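Local coordinates for protein polyketide biosynthesis 3-hydroxy-3-methylglutaryl-ACP synthase PksG (Bacillus subtilis, PDB 4YXT) that catalyses the aldol condensation of acetyl-ACP with a beta-ketothioester polyketide intermediate during biosynthesis of the antibiotic bacillaene, at residues A[13-18]-A[47-52]; A[116-121]-A[323-328]; A[163-168]-A[365-370]; A[201-204]-A[208-211]; A[247-252]-A[259-264]. The protein carries 1 engineered substitution. All blocks are in the same frame, centred on the assembly; numbering follows the deposited sequence.

Interaction 1 (A[13-18]-A[47-52]); sequences GGTAYL and PYEDPV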
# COMPACT_ATOMS: atom_id res chain seq x y z
N GLY A 13 9.28 3.10 20.38
CA GLY A 13 10.70 3.06 19.99
C GLY A 13 11.50 1.95 20.61
O GLY A 13 12.65 2.14 20.98
N GLY A 14 10.90 0.78 20.71
CA GLY A 14 11.63 -0.44 21.02
C GLY A 14 11.57 -0.73 22.51
O GLY A 14 11.21 0.13 23.32
N THR A 15 11.94 -1.95 22.85
CA THR A 15 12.05 -2.37 24.22
C THR A 15 13.54 -2.37 24.60
O THR A 15 13.89 -2.55 25.76
CB THR A 15 11.47 -3.78 24.37
OG1 THR A 15 12.13 -4.62 23.46
CG2 THR A 15 10.05 -3.84 23.98
N ALA A 16 14.43 -2.16 23.63
CA ALA A 16 15.87 -2.20 23.87
C ALA A 16 16.53 -1.15 23.02
O ALA A 16 16.08 -0.89 21.90
CB ALA A 16 16.44 -3.57 23.55
N TYR A 17 17.58 -0.53 23.54
CA TYR A 17 18.35 0.43 22.73
C TYR A 17 19.82 0.19 22.83
O TYR A 17 20.25 -0.67 23.62
CB TYR A 17 18.03 1.86 23.08
CG TYR A 17 18.57 2.34 24.39
CD1 TYR A 17 19.67 3.19 24.42
CD2 TYR A 17 17.99 1.95 25.61
CE1 TYR A 17 20.19 3.66 25.61
CE2 TYR A 17 18.50 2.41 26.82
CZ TYR A 17 19.61 3.26 26.80
OH TYR A 17 20.15 3.74 27.95
N LEU A 18 20.57 0.89 21.97
CA LEU A 18 22.03 0.91 22.03
C LEU A 18 22.52 2.32 22.17
O LEU A 18 21.99 3.25 21.56
CB LEU A 18 22.65 0.26 20.79
CG LEU A 18 24.15 0.01 20.90
CD1 LEU A 18 24.43 -1.26 21.71
CD2 LEU A 18 24.78 -0.05 19.51
N PRO A 47 14.65 -10.50 18.50
CA PRO A 47 14.12 -11.64 17.76
C PRO A 47 12.63 -11.90 17.95
O PRO A 47 11.98 -12.44 17.06
CB PRO A 47 14.94 -12.80 18.32
CG PRO A 47 16.27 -12.18 18.57
CD PRO A 47 15.94 -10.83 19.13
N TYR A 48 12.09 -11.53 19.11
CA TYR A 48 10.68 -11.76 19.36
C TYR A 48 9.85 -10.47 19.18
O TYR A 48 8.79 -10.31 19.75
CB TYR A 48 10.47 -12.39 20.74
CG TYR A 48 11.32 -11.82 21.82
CD1 TYR A 48 12.48 -12.47 22.26
CD2 TYR A 48 10.99 -10.60 22.40
CE1 TYR A 48 13.25 -11.91 23.28
CE2 TYR A 48 11.75 -10.05 23.40
CZ TYR A 48 12.87 -10.70 23.84
OH TYR A 48 13.58 -10.09 24.84
N GLU A 49 10.39 -9.53 18.42
CA GLU A 49 9.61 -8.39 18.00
C GLU A 49 9.60 -8.48 16.50
O GLU A 49 10.47 -9.11 15.90
CB GLU A 49 10.23 -7.12 18.47
CG GLU A 49 10.27 -7.01 19.97
CD GLU A 49 11.02 -5.78 20.38
OE1 GLU A 49 12.26 -5.72 20.16
OE2 GLU A 49 10.34 -4.85 20.84
N ASP A 50 8.56 -7.90 15.93
CA ASP A 50 8.43 -7.77 14.51
C ASP A 50 7.62 -6.50 14.24
O ASP A 50 7.31 -5.77 15.16
CB ASP A 50 7.84 -9.04 13.92
CG ASP A 50 6.37 -9.18 14.16
OD1 ASP A 50 5.73 -8.29 14.76
OD2 ASP A 50 5.85 -10.19 13.64
N PRO A 51 7.34 -6.20 12.98
CA PRO A 51 6.49 -4.98 12.78
C PRO A 51 5.08 -5.00 13.33
O PRO A 51 4.48 -3.92 13.50
CB PRO A 51 6.45 -4.85 11.27
CG PRO A 51 7.73 -5.50 10.83
CD PRO A 51 7.96 -6.65 11.73
N VAL A 52 4.49 -6.17 13.49
CA VAL A 52 3.19 -6.28 14.18
C VAL A 52 3.32 -5.90 15.67
O VAL A 52 2.60 -5.04 16.18
CB VAL A 52 2.65 -7.72 14.09
CG1 VAL A 52 1.32 -7.80 14.83
CG2 VAL A 52 2.52 -8.12 12.61
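T15 and E49 reach towards each other from opposite directions, and a single carboxylate oxygen does most of the touching. T15 OG1 gives E49 OE2 a weak hydrogen bond of 3.2 Å. The methyl group joins in, since T15 CG2 lies 3.3 Å from E49 OE2, and both branches of the threonine thus close round the same atom. This fork follows from the first torsion of T15: at chi1 55° OG1 sits between the backbone N and the carbonyl carbon, with CG2 beside the N. On the other side E49 places CG beside its own backbone N (chi1 -63°) and then runs straight (chi2 175°), which carries the carboxylate out to the threonine. Its other oxygen has a firmer partner, for E49 OE1 accepts a hydrogen bond from the backbone N of L46. The carboxylate is therefore held more firmly by the loop before it, through L46, than by T15. F405, from strand 403-410, packs on both side chains and helps bury the pair. G14, just ahead of T15, has backbone angles that suit a glycine. One residue beyond E49, D50 fixes the start of the next helix: its OD1 accepts from T53 N, while OD2 forms a salt bridge with R414. The contact thus ties the entrance of strand 16-19 to an aspartate N-cap, that of helix 51-64, in this thiolase-superfamily fold.

Interaction 2 (A[116-121]-A[323-328]); sequences SGTAGF and CFSYGS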
# COMPACT_ATOMS: atom_id res chain seq x y z
N SER A 116 5.84 6.10 2.96
CA SER A 116 4.70 5.26 3.23
C SER A 116 3.77 5.86 4.29
O SER A 116 2.58 5.81 4.15
CB SER A 116 5.18 3.88 3.65
OG SER A 116 5.71 4.00 4.97
N GLY A 117 4.35 6.43 5.34
CA GLY A 117 3.65 6.92 6.45
C GLY A 117 2.70 8.01 5.99
O GLY A 117 1.51 7.94 6.26
N THR A 118 3.24 9.00 5.29
CA THR A 118 2.45 10.09 4.73
C THR A 118 1.36 9.69 3.73
O THR A 118 0.26 10.32 3.67
CB THR A 118 3.45 11.07 4.06
OG1 THR A 118 4.17 11.74 5.10
CG2 THR A 118 2.75 12.07 3.20
N ALA A 119 1.70 8.74 2.88
CA ALA A 119 0.78 8.17 1.91
C ALA A 119 -0.40 7.65 2.74
O ALA A 119 -1.53 8.06 2.55
CB ALA A 119 1.44 7.05 1.10
N GLY A 120 -0.12 6.84 3.73
CA GLY A 120 -1.16 6.33 4.64
C GLY A 120 -2.08 7.42 5.20
O GLY A 120 -3.32 7.37 5.09
N PHE A 121 -1.45 8.42 5.81
CA PHE A 121 -2.14 9.48 6.53
C PHE A 121 -2.92 10.34 5.57
O PHE A 121 -4.04 10.73 5.89
CB PHE A 121 -1.10 10.29 7.32
CG PHE A 121 -1.61 11.57 7.89
CD1 PHE A 121 -2.46 11.57 8.97
CD2 PHE A 121 -1.20 12.78 7.36
CE1 PHE A 121 -2.93 12.76 9.50
CE2 PHE A 121 -1.67 13.98 7.89
CZ PHE A 121 -2.51 13.97 8.97
N CYS A 323 5.29 20.24 7.44
CA CYS A 323 5.86 18.90 7.41
C CYS A 323 6.38 18.49 6.05
O CYS A 323 5.66 18.54 5.07
CB CYS A 323 4.80 17.89 7.80
SG CYS A 323 4.16 17.94 9.49
N PHE A 324 7.60 17.96 6.01
CA PHE A 324 8.22 17.50 4.79
C PHE A 324 8.47 16.04 4.89
O PHE A 324 9.22 15.64 5.71
CB PHE A 324 9.56 18.18 4.55
CG PHE A 324 10.32 17.60 3.40
CD1 PHE A 324 9.80 17.69 2.10
CD2 PHE A 324 11.51 16.96 3.59
CE1 PHE A 324 10.48 17.15 1.02
CE2 PHE A 324 12.21 16.41 2.53
CZ PHE A 324 11.69 16.49 1.23
N SER A 325 7.91 15.27 3.97
CA SER A 325 8.13 13.82 3.87
C SER A 325 8.94 13.42 2.64
O SER A 325 8.76 13.97 1.53
CB SER A 325 6.73 13.15 3.80
OG SER A 325 6.75 11.80 3.40
N TYR A 326 9.82 12.43 2.83
CA TYR A 326 10.62 11.92 1.74
C TYR A 326 10.71 10.43 1.85
O TYR A 326 10.97 9.90 2.89
CB TYR A 326 12.05 12.45 1.78
CG TYR A 326 12.90 11.87 0.64
CD1 TYR A 326 13.80 10.84 0.85
CD2 TYR A 326 12.77 12.37 -0.68
CE1 TYR A 326 14.54 10.31 -0.21
CE2 TYR A 326 13.51 11.83 -1.73
CZ TYR A 326 14.39 10.81 -1.48
OH TYR A 326 15.06 10.28 -2.54
N GLY A 327 10.58 9.77 0.73
CA GLY A 327 11.00 8.41 0.68
C GLY A 327 11.81 8.19 -0.56
O GLY A 327 11.53 8.78 -1.61
N SER A 328 12.79 7.31 -0.44
CA SER A 328 13.58 6.86 -1.54
C SER A 328 12.78 6.29 -2.63
O SER A 328 11.81 5.61 -2.38
CB SER A 328 14.52 5.75 -1.07
OG SER A 328 15.52 6.32 -0.30
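T118 and S325 meet through their hydroxyl-bearing ends, one looking out from a helix and the other from the face of a strand. T118 OG1 and S325 OG are 3.1 Å apart, a weak hydrogen bond whose proton is not settled. T118 OG1 has a stronger partner in Y335 OH, from neighbouring strand 331-339, so the threonine oxygen meets both a serine and a tyrosine. The serine does not approach by its oxygen alone: S325 CB is 3.2 Å from T118 OG1, and S325 OG is 3.4 Å from T118 CB, so the two short side chains lie alongside each other across the gap. In T118 the hydroxyl is placed beside the backbone N and the methyl is swung anti to it (chi1 -71°), leaving CG2 as the more distant branch, 4.0 Å from S325 OG. S325 extends its OG anti to the backbone N (chi1 166°), which brings the oxygen near T118 CB while S325 CB stays about as close to T118 OG1. Only small side chains meet here, and the CA atoms of T118 and S325 come to 6.8 Å. L302, of helix 301-312, packs on both residues. The flanking strand residues F324 and Y326 point away from T118's helix, and both side chains touch helix 213-234, while A119 packs on F108 of the second subunit. The side chain of S325 lies about 6 Å from that of H250 and about 7 Å from that of C114, active-site residues by similarity. Packing of the helix that follows the presumed nucleophilic cysteine, C114, against a central-sheet strand is characteristic of the thiolase fold.

Interaction 3 (A[163-168]-A[365-370]); sequences YAEPSA and EEYELL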
# COMPACT_ATOMS: atom_id res chain seq x y z
N TYR A 163 29.01 4.37 8.63
CA TYR A 163 28.39 5.53 9.18
C TYR A 163 26.86 5.45 9.24
O TYR A 163 26.23 6.28 9.87
CB TYR A 163 28.96 6.78 8.52
CG TYR A 163 30.41 6.95 8.96
CD1 TYR A 163 30.73 7.61 10.15
CD2 TYR A 163 31.46 6.37 8.23
CE1 TYR A 163 32.05 7.74 10.56
CE2 TYR A 163 32.78 6.50 8.65
CZ TYR A 163 33.07 7.17 9.80
OH TYR A 163 34.37 7.28 10.22
N ALA A 164 26.28 4.42 8.67
CA ALA A 164 24.83 4.24 8.65
C ALA A 164 24.41 3.53 9.92
O ALA A 164 23.41 3.88 10.52
CB ALA A 164 24.42 3.41 7.44
N GLU A 165 25.21 2.56 10.35
CA GLU A 165 24.86 1.70 11.47
C GLU A 165 24.41 2.41 12.75
O GLU A 165 23.54 1.93 13.44
CB GLU A 165 26.04 0.83 11.78
CG GLU A 165 25.76 -0.25 12.78
CD GLU A 165 27.04 -0.88 13.34
OE1 GLU A 165 28.15 -0.36 13.05
OE2 GLU A 165 26.92 -1.88 14.07
N PRO A 166 25.03 3.55 13.09
CA PRO A 166 24.55 4.25 14.27
C PRO A 166 23.15 4.87 14.16
O PRO A 166 22.59 5.26 15.17
CB PRO A 166 25.60 5.37 14.46
CG PRO A 166 26.75 4.98 13.62
CD PRO A 166 26.16 4.25 12.48
N SER A 167 22.61 5.01 12.95
CA SER A 167 21.24 5.61 12.79
C SER A 167 20.16 4.59 12.39
O SER A 167 19.01 4.96 12.20
CB SER A 167 21.28 6.72 11.74
OG SER A 167 22.29 7.68 12.07
N ALA A 168 20.54 3.32 12.23
CA ALA A 168 19.72 2.31 11.64
C ALA A 168 18.76 1.77 12.69
O ALA A 168 19.05 0.78 13.33
CB ALA A 168 20.60 1.18 11.09
N GLU A 365 28.45 -6.73 23.67
CA GLU A 365 28.45 -8.17 23.49
C GLU A 365 27.02 -8.58 23.15
O GLU A 365 26.82 -9.37 22.23
CB GLU A 365 29.03 -8.94 24.70
CG GLU A 365 30.33 -9.72 24.40
CD GLU A 365 31.63 -8.92 24.59
OE1 GLU A 365 31.58 -7.77 25.10
OE2 GLU A 365 32.74 -9.43 24.24
N GLU A 366 26.02 -8.05 23.86
CA GLU A 366 24.62 -8.37 23.50
C GLU A 366 24.27 -7.96 22.06
O GLU A 366 23.64 -8.71 21.33
CB GLU A 366 23.64 -7.71 24.48
CG GLU A 366 23.55 -8.42 25.81
CD GLU A 366 22.88 -7.60 26.89
OE1 GLU A 366 23.09 -6.38 26.97
OE2 GLU A 366 22.16 -8.20 27.70
N TYR A 367 24.73 -6.78 21.67
CA TYR A 367 24.34 -6.20 20.40
C TYR A 367 25.06 -6.89 19.22
O TYR A 367 24.46 -7.10 18.16
CB TYR A 367 24.59 -4.69 20.43
CG TYR A 367 24.48 -4.08 19.07
CD1 TYR A 367 23.24 -3.90 18.45
CD2 TYR A 367 25.61 -3.70 18.37
CE1 TYR A 367 23.13 -3.37 17.19
CE2 TYR A 367 25.52 -3.17 17.10
CZ TYR A 367 24.28 -3.01 16.52
OH TYR A 367 24.21 -2.45 15.26
N GLU A 368 26.31 -7.28 19.42
CA GLU A 368 27.10 -7.97 18.39
C GLU A 368 26.58 -9.40 18.16
O GLU A 368 26.81 -10.01 17.10
CB GLU A 368 28.58 -7.98 18.80
CG GLU A 368 29.59 -8.25 17.68
CD GLU A 368 30.02 -6.99 16.93
OE1 GLU A 368 30.43 -6.00 17.59
OE2 GLU A 368 29.96 -7.00 15.69
N LEU A 369 25.88 -9.95 19.16
CA LEU A 369 25.27 -11.27 19.04
C LEU A 369 24.04 -11.19 18.13
O LEU A 369 23.77 -12.11 17.37
CB LEU A 369 24.90 -11.83 20.41
CG LEU A 369 25.07 -13.33 20.73
CD1 LEU A 369 23.74 -14.07 20.73
CD2 LEU A 369 26.08 -14.04 19.82
N LEU A 370 23.31 -10.08 18.21
CA LEU A 370 22.14 -9.87 17.34
C LEU A 370 22.54 -9.34 15.95
O LEU A 370 22.12 -9.91 14.96
CB LEU A 370 21.16 -8.90 18.00
CG LEU A 370 20.75 -9.21 19.43
CD1 LEU A 370 20.23 -7.92 20.06
CD2 LEU A 370 19.72 -10.31 19.49
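E165 and Y367 bridge two distant parts of the thiolase-like fold, joining the turn after helix 161-164 to helix 364-370 by one tyrosine-carboxylate hydrogen bond. Its compact part is the end of the two side chains. Y367 OH donates to E165 OE2 over 3.0 Å, meeting the oxygen on its anti side and only 15° out of the carboxylate plane. That oxygen in turn lies at the edge of the ring, in its plane, and sits 3.6 Å from Y367 CE2; the carboxylate and ring planes are inclined at 31°. The two side chains come from opposite directions. The phenol of Y367 is sent out with CG anti to the backbone N (chi1 168°), and E165 is extended beyond its CG. The stronger partner of Y367 OH is K42, whose NZ also bonds the backbone O of E165, while L23 of helix 20-27 packs on both side chains. The backbones themselves stay well apart, with the CA atoms of E165 and Y367 11.9 Å from each other. Away from this point the segments separate, and A164 lies at the surface. E368 approaches without touching, its OE2 6.2 Å from E165 OE2. R27 probably offsets this like-charge proximity by forming salt bridges to both glutamates, with its NE on E165 OE1 and its NH1 on E368 OE2.

Interaction 4 (A[201-204]-A[208-211]); sequences TCRP and SEAG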
# COMPACT_ATOMS: atom_id res chain seq x y z
N THR A 201 18.01 4.52 -2.78
CA THR A 201 18.09 3.45 -1.83
C THR A 201 16.87 2.52 -2.03
O THR A 201 15.79 2.97 -2.42
CB THR A 201 18.12 3.94 -0.37
OG1 THR A 201 16.79 4.14 0.08
CG2 THR A 201 18.91 5.25 -0.15
N CYS A 202 17.08 1.24 -1.74
CA CYS A 202 16.09 0.21 -1.95
C CYS A 202 16.36 -1.01 -1.08
O CYS A 202 17.45 -1.12 -0.44
CB CYS A 202 16.06 -0.22 -3.44
SG CYS A 202 17.62 -0.83 -4.11
N ARG A 203 15.37 -1.90 -1.08
CA ARG A 203 15.40 -3.20 -0.36
C ARG A 203 15.06 -4.38 -1.30
O ARG A 203 13.99 -5.04 -1.20
CB ARG A 203 14.48 -3.19 0.84
CG ARG A 203 14.93 -2.23 1.93
CD ARG A 203 14.07 -2.43 3.19
NE ARG A 203 14.66 -1.84 4.38
CZ ARG A 203 14.21 -2.04 5.63
NH1 ARG A 203 13.13 -2.79 5.85
NH2 ARG A 203 14.83 -1.45 6.67
N PRO A 204 15.98 -4.65 -2.23
CA PRO A 204 15.68 -5.60 -3.24
C PRO A 204 15.83 -7.03 -2.80
O PRO A 204 15.38 -7.91 -3.51
CB PRO A 204 16.69 -5.27 -4.34
CG PRO A 204 17.80 -4.61 -3.65
CD PRO A 204 17.36 -4.17 -2.30
N SER A 208 17.56 -7.16 3.75
CA SER A 208 18.73 -6.41 3.28
C SER A 208 18.42 -5.08 2.61
O SER A 208 17.43 -4.95 1.91
CB SER A 208 19.53 -7.26 2.31
OG SER A 208 20.65 -6.52 1.84
N GLU A 209 19.33 -4.12 2.77
CA GLU A 209 19.23 -2.80 2.17
C GLU A 209 20.33 -2.49 1.14
O GLU A 209 21.42 -3.04 1.25
CB GLU A 209 19.34 -1.78 3.28
CG GLU A 209 18.94 -0.36 2.89
CD GLU A 209 17.69 0.14 3.60
OE1 GLU A 209 17.02 -0.63 4.34
OE2 GLU A 209 17.41 1.33 3.41
N ALA A 210 20.06 -1.62 0.16
CA ALA A 210 21.10 -1.10 -0.76
C ALA A 210 20.83 0.35 -1.08
O ALA A 210 19.68 0.77 -1.08
CB ALA A 210 21.16 -1.88 -2.05
N GLY A 211 21.89 1.09 -1.40
CA GLY A 211 21.75 2.50 -1.74
C GLY A 211 23.00 3.35 -1.82
O GLY A 211 24.07 2.99 -1.34
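C202 and A210 face each other as a hydrogen-bonded pair of a beta hairpin, and each satisfies the other's backbone. C202 N donates to A210 O at 2.7 Å, and A210 N returns the bond to C202 O at 2.7 Å; both are nearly straight. The two acceptors C202 O and A210 O lie 3.0 Å apart without bonding. On the adjoining non-hydrogen-bonded pair the strands draw closer still, with T201 CA 3.8 Å from G211 CA, where the glycine has no side chain to intervene. T201 OG1 takes its own partner outside the hairpin, bonding S328 OG. On the C202 and A210 face, the SG and CB of these residues pack together, beside P204.

Charge is settled towards the turn. R203 NE gives E209 OE1 a salt-bridging hydrogen bond of 2.7 Å, with an N-H...O angle of 162°; the oxygen lies at the guanidinium edge, yet the donor comes from above the carboxylate plane, 38° out of it. R203 NH2 adds a weak bond to the same oxygen at 3.3 Å. A bend at chi2 (114°) turns the E209 carboxylate towards the arginine. R147 NH1 also forms a salt bridge with OE1, and D86 of the second subunit accepts from the backbone N of R203. R203 NH1 donates to the backbone O of A82, an engineered residue at a proton donor/acceptor position assigned by similarity. Gripped by two arginines, the E209 carboxylate is probably stabilised as an anion and, with the A82 carbonyl, is likely to position the R203 guanidinium, about 4 Å from the A82 side chain.

Interaction 5 (A[247-252]-A[259-264]); sequences LAYHTP and GAHRTM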
# COMPACT_ATOMS: atom_id res chain seq x y z
N LEU A 247 8.82 23.16 12.14
CA LEU A 247 8.99 22.44 10.92
C LEU A 247 9.37 21.07 11.34
O LEU A 247 10.16 20.87 12.28
CB LEU A 247 10.09 23.07 10.02
CG LEU A 247 9.70 24.38 9.32
CD1 LEU A 247 10.94 25.07 8.76
CD2 LEU A 247 8.77 24.09 8.15
N ALA A 248 8.79 20.09 10.65
CA ALA A 248 9.17 18.73 10.95
C ALA A 248 9.60 18.13 9.68
O ALA A 248 9.00 18.38 8.63
CB ALA A 248 7.99 17.97 11.53
N TYR A 249 10.63 17.30 9.72
CA TYR A 249 11.08 16.72 8.49
C TYR A 249 11.28 15.20 8.67
O TYR A 249 11.49 14.72 9.82
CB TYR A 249 12.44 17.26 8.09
CG TYR A 249 12.61 18.70 7.93
CD1 TYR A 249 12.74 19.27 6.64
CD2 TYR A 249 12.69 19.52 9.03
CE1 TYR A 249 12.97 20.62 6.48
CE2 TYR A 249 12.90 20.89 8.89
CZ TYR A 249 13.05 21.43 7.61
OH TYR A 249 13.27 22.79 7.51
N HIS A 250 11.28 14.49 7.54
CA HIS A 250 11.76 13.13 7.52
C HIS A 250 13.21 13.15 8.02
O HIS A 250 14.06 13.83 7.41
CB HIS A 250 11.76 12.53 6.14
CG HIS A 250 12.40 11.18 6.11
ND1 HIS A 250 11.93 10.16 6.88
CD2 HIS A 250 13.46 10.70 5.43
CE1 HIS A 250 12.72 9.11 6.73
NE2 HIS A 250 13.64 9.40 5.84
N THR A 251 13.45 12.43 9.11
CA THR A 251 14.71 12.49 9.86
C THR A 251 15.44 11.13 9.82
O THR A 251 15.25 10.27 10.70
CB THR A 251 14.44 12.92 11.33
OG1 THR A 251 13.61 14.09 11.34
CG2 THR A 251 15.73 13.26 12.05
N PRO A 252 16.29 10.92 8.81
CA PRO A 252 17.10 9.70 8.83
C PRO A 252 18.28 9.84 9.79
O PRO A 252 18.74 8.84 10.34
CB PRO A 252 17.58 9.56 7.39
CG PRO A 252 17.52 10.92 6.80
CD PRO A 252 16.50 11.71 7.58
N GLY A 259 21.28 20.14 7.88
CA GLY A 259 21.75 20.51 6.54
C GLY A 259 20.65 21.05 5.65
O GLY A 259 20.82 22.09 5.01
N ALA A 260 19.51 20.34 5.58
CA ALA A 260 18.41 20.74 4.69
C ALA A 260 17.71 21.97 5.14
O ALA A 260 17.30 22.77 4.31
CB ALA A 260 17.40 19.63 4.55
N HIS A 261 17.54 22.16 6.45
CA HIS A 261 16.98 23.44 6.92
C HIS A 261 17.86 24.63 6.47
O HIS A 261 17.34 25.63 6.03
CB HIS A 261 16.77 23.45 8.46
CG HIS A 261 16.44 24.79 9.03
ND1 HIS A 261 17.40 25.64 9.55
CD2 HIS A 261 15.26 25.46 9.12
CE1 HIS A 261 16.83 26.75 9.98
NE2 HIS A 261 15.53 26.67 9.73
N ARG A 262 19.17 24.49 6.57
CA ARG A 262 20.12 25.55 6.13
C ARG A 262 19.98 25.87 4.64
O ARG A 262 19.97 27.01 4.25
CB ARG A 262 21.55 25.12 6.43
CG ARG A 262 22.63 26.09 5.99
CD ARG A 262 23.88 25.90 6.84
NE ARG A 262 24.22 24.47 7.03
CZ ARG A 262 24.29 23.81 8.20
NH1 ARG A 262 24.05 24.41 9.37
NH2 ARG A 262 24.61 22.51 8.20
N THR A 263 19.89 24.82 3.82
CA THR A 263 19.72 24.92 2.40
C THR A 263 18.43 25.66 2.13
O THR A 263 18.44 26.67 1.44
CB THR A 263 19.68 23.53 1.79
OG1 THR A 263 20.88 22.82 2.14
CG2 THR A 263 19.58 23.60 0.28
N MET A 264 17.32 25.21 2.71
CA MET A 264 16.02 25.87 2.44
C MET A 264 16.01 27.34 2.80
O MET A 264 15.49 28.18 2.04
CB MET A 264 14.87 25.18 3.18
CG MET A 264 14.54 23.80 2.64
SD MET A 264 14.06 23.86 0.90
CE MET A 264 12.45 24.65 0.91
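Y249 touches H261 by van der Waals contact, the tyrosine's hydroxyl end resting against the edge of the imidazole. Y249 OH is 3.7 Å from H261 CB and equally 3.7 Å from H261 CD2, lying near the plane of the histidine ring, and the two side chains run at a slant to each other. L247 adds an apolar touch at the ring edge, its CD1 4.4 Å from H261 CD2. With CG anti to the backbone N (chi1 169°), H261 swings its ring off the helix to where both strand residues reach it.

The polar ends are satisfied by residues outside the two segments. Y249 OH bonds Y240 OH, and H261 NE2 bonds D279 OD2, which should restrain the rotation of the imidazole, with its carbon edge towards the tyrosine and leucine. H261 is further enclosed by I276 and F280 of helix 273-283.

Topologically this is a strand-loop-helix connection: strand 246-249, an outermost strand, within this chain, of the central thiolase-type sheet, runs through the loop carrying H250 into helix 254-267, which returns to pack on the strand. H250, a proton donor/acceptor by similarity, packs on C114.

Hydrogen bonds within each segment shape the pieces. T251 OG1 donates to Y249 O at 2.7 Å, approaching 43° out of the carbonyl plane, and pins the start of the H250 loop. In the helix, G259 O accepts twice, from T263 N at 3.1 Å and from T263 OG1 at 3.0 Å, the side-chain bond also coming from above the carbonyl plane.

Interactions 2 and 5 share the central sheet: strands 319-327 and 246-249 are neighbours in it, and backbone bonds from F324 to A248 and H250 carry the loop of H250, a presumed catalytic residue; their centres are about 14 Å apart. Interaction 4 touches interaction 2 through T201 OG1 and S328 OG. Interactions 1 and 3, centres about 13 Å apart, are joined by packing of L18 on Y367 and P47 on L370; interaction 3 also meets interaction 5 where S167 packs on P252. Along the chain interaction 1 closes first, interactions 2 and 3 interlock, and 4 and 5 fall within both spans. Interactions 2, 4 and 5 thus gather round the presumed active site, while 1 and 3 lie away from it.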